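Local atomic coordinates of 4-hydroxythreonine-4-phosphate dehydrogenase (Legionella pneumophila subsp. pneumophila, PDB entry 6XMY), a protein that probably catalyses the NAD(P)-dependent oxidation of 4-(phosphooxy)-L-threonine, a step in the biosynthesis of pyridoxine 5'-phosphate. Residues I293-D298 and V320-D325. Residues are numbered along the deposited sequence; the frame is centred on the assembly and turned at random.
Sequences IRTSVD and VKMAKD. With SO4 (sulfate ion), chain C.
Thr-295, on strand 294-297, turns its side chain onto Ala-323 of helix 314-328, a strand-against-helix packing inside the alpha/beta fold of the PdxA family. The two residues set the register, with their CA atoms 6.1 Å apart. Both branches of the threonine take part: OG1 lies 3.6 Å from the Ala-323 CB, while CG2 stands 4.0 Å from the backbone N of Ala-323 and faces CG of the preceding Met-322 at a looser 4.3 Å. A chi1 of 63° tucks OG1 over the backbone, facing the helix, and the hydroxyl is hydrogen-bonded to the carbonyl oxygen of Ala-319, one turn earlier in the helix; a buried polar atom is thereby satisfied. Two residues earlier in the chain, Ile-293 makes a loose apolar contact with the same alanine, its CG2 4.3 Å from CA of Ala-323 and barely farther from CB.

Alternation sends Arg-294 and Ser-296 to the face turned from the helix, where NAD binds and the substrate probably does. Ser-296 OG donates to the carbonyl oxygen of Val-297 at 3.0 Å, meeting a lone pair in plane, and makes a weak bond to the nicotinamide amide nitrogen of NAD. Arg-294, a predicted substrate ligand, bends at chi2 and presents its guanidinium edge to a sulfate, its rotation held by Thr-287 OG1 at NH1 and Thr-120 OG1 at NH2. The sulfate, probably from the crystallisation liquor, also bonds the backbone N of His-138 and the side chains of Thr-139 and Asn-285, all predicted substrate ligands, consistent with a substrate phosphate site. Its O1 lies in the guanidinium plane and accepts a bent fork, 3.0 Å from Arg-294 NH1 (N-H...O 143°) and 2.9 Å from NH2 (149°).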
loop_
_atom_site.group_PDB
_atom_site.type_symbol
_atom_site.label_atom_id
_atom_site.label_comp_id
_atom_site.label_asym_id
_atom_site.label_seq_id
_atom_site.Cartn_x
_atom_site.Cartn_y
_atom_site.Cartn_z
ATOM N N ILE A 293 -8.678 -3.872 6.341
ATOM C CA ILE A 293 -7.744 -4.312 5.314
ATOM C C ILE A 293 -7.545 -3.152 4.352
ATOM O O ILE A 293 -8.519 -2.558 3.873
ATOM C CB ILE A 293 -8.312 -5.524 4.562
ATOM C CG1 ILE A 293 -8.516 -6.708 5.505
ATOM C CG2 ILE A 293 -7.437 -5.864 3.370
ATOM C CD1 ILE A 293 -9.512 -7.708 4.979
ATOM N N ARG A 294 -6.288 -2.812 4.078
ATOM C CA ARG A 294 -5.982 -1.806 3.069
ATOM C C ARG A 294 -4.797 -2.274 2.246
ATOM O O ARG A 294 -3.716 -2.514 2.794
ATOM C CB ARG A 294 -5.690 -0.433 3.685
ATOM C CG ARG A 294 -5.314 0.619 2.637
ATOM C CD ARG A 294 -3.810 0.837 2.591
ATOM N NE ARG A 294 -3.394 1.652 1.446
ATOM C CZ ARG A 294 -2.232 2.301 1.367
ATOM N NH1 ARG A 294 -1.380 2.267 2.382
ATOM N NH2 ARG A 294 -1.934 3.006 0.281
ATOM N N THR A 295 -5.000 -2.401 0.939
ATOM C CA THR A 295 -3.925 -2.668 -0.006
ATOM C C THR A 295 -3.814 -1.502 -0.977
ATOM O O THR A 295 -4.645 -0.584 -0.997
ATOM C CB THR A 295 -4.158 -3.973 -0.775
ATOM O OG1 THR A 295 -5.347 -3.851 -1.564
ATOM C CG2 THR A 295 -4.297 -5.143 0.183
ATOM N N SER A 296 -2.782 -1.570 -1.814
ATOM C CA SER A 296 -2.436 -0.452 -2.673
ATOM C C SER A 296 -1.602 -0.943 -3.842
ATOM O O SER A 296 -0.893 -1.955 -3.751
ATOM C CB SER A 296 -1.650 0.585 -1.876
ATOM O OG SER A 296 -1.319 1.701 -2.679
ATOM N N VAL A 297 -1.656 -0.167 -4.930
ATOM C CA VAL A 297 -0.659 -0.316 -5.977
ATOM C C VAL A 297 0.720 -0.027 -5.405
ATOM O O VAL A 297 0.872 0.629 -4.369
ATOM C CB VAL A 297 -0.949 0.618 -7.159
ATOM C CG1 VAL A 297 -2.237 0.216 -7.854
ATOM C CG2 VAL A 297 -0.970 2.076 -6.699
ATOM N N ASP A 298 1.745 -0.524 -6.101
ATOM C CA ASP A 298 3.138 -0.311 -5.721
ATOM C C ASP A 298 3.807 0.754 -6.581
ATOM O O ASP A 298 5.028 0.729 -6.774
ATOM C CB ASP A 298 3.932 -1.616 -5.776
ATOM C CG ASP A 298 4.253 -2.036 -7.189
ATOM O OD1 ASP A 298 3.518 -1.638 -8.116
ATOM O OD2 ASP A 298 5.265 -2.745 -7.382
ATOM N N VAL A 320 -6.214 -5.617 -5.674
ATOM C CA VAL A 320 -7.614 -5.980 -5.486
ATOM C C VAL A 320 -7.732 -7.451 -5.110
ATOM O O VAL A 320 -8.481 -7.816 -4.196
ATOM C CB VAL A 320 -8.423 -5.640 -6.749
ATOM C CG1 VAL A 320 -9.854 -6.153 -6.607
ATOM C CG2 VAL A 320 -8.421 -4.128 -7.006
ATOM N N LYS A 321 -6.988 -8.320 -5.794
ATOM C CA LYS A 321 -7.077 -9.743 -5.484
ATOM C C LYS A 321 -6.573 -10.040 -4.079
ATOM O O LYS A 321 -7.156 -10.867 -3.364
ATOM C CB LYS A 321 -6.328 -10.555 -6.540
ATOM C CG LYS A 321 -7.052 -10.567 -7.876
ATOM C CD LYS A 321 -6.226 -11.220 -8.970
ATOM C CE LYS A 321 -6.581 -10.633 -10.330
ATOM N NZ LYS A 321 -5.976 -11.391 -11.464
ATOM N N MET A 322 -5.508 -9.366 -3.647
ATOM C CA MET A 322 -5.016 -9.592 -2.292
ATOM C C MET A 322 -6.028 -9.120 -1.255
ATOM O O MET A 322 -6.269 -9.811 -0.256
ATOM C CB MET A 322 -3.666 -8.907 -2.088
ATOM C CG MET A 322 -3.107 -9.128 -0.700
ATOM S SD MET A 322 -1.461 -8.464 -0.468
ATOM C CE MET A 322 -0.535 -9.448 -1.645
ATOM N N ALA A 323 -6.632 -7.952 -1.477
ATOM C CA ALA A 323 -7.658 -7.470 -0.559
ATOM C C ALA A 323 -8.837 -8.435 -0.503
ATOM O O ALA A 323 -9.351 -8.740 0.584
ATOM C CB ALA A 323 -8.104 -6.064 -0.958
ATOM N N LYS A 324 -9.265 -8.939 -1.662
ATOM C CA LYS A 324 -10.338 -9.928 -1.700
ATOM C C LYS A 324 -9.960 -11.172 -0.910
ATOM O O LYS A 324 -10.758 -11.682 -0.111
ATOM C CB LYS A 324 -10.651 -10.303 -3.146
ATOM C CG LYS A 324 -11.707 -11.395 -3.298
ATOM C CD LYS A 324 -11.846 -11.812 -4.754
ATOM C CE LYS A 324 -12.381 -13.227 -4.898
ATOM N NZ LYS A 324 -12.315 -13.665 -6.325
ATOM N N ASP A 325 -8.738 -11.672 -1.114
ATOM C CA ASP A 325 -8.320 -12.896 -0.435
ATOM C C ASP A 325 -8.288 -12.697 1.072
ATOM O O ASP A 325 -8.686 -13.587 1.835
ATOM C CB ASP A 325 -6.952 -13.340 -0.950
ATOM C CG ASP A 325 -7.011 -13.919 -2.354
ATOM O OD1 ASP A 325 -8.125 -14.212 -2.839
ATOM O OD2 ASP A 325 -5.938 -14.075 -2.977
HETATM S S SO4 C . 1.525 5.069 0.981
HETATM O O1 SO4 C . 0.745 3.834 0.984
HETATM O O2 SO4 C . 0.727 6.135 0.383
HETATM O O3 SO4 C . 1.813 5.433 2.367
HETATM O O4 SO4 C . 2.780 4.944 0.222
#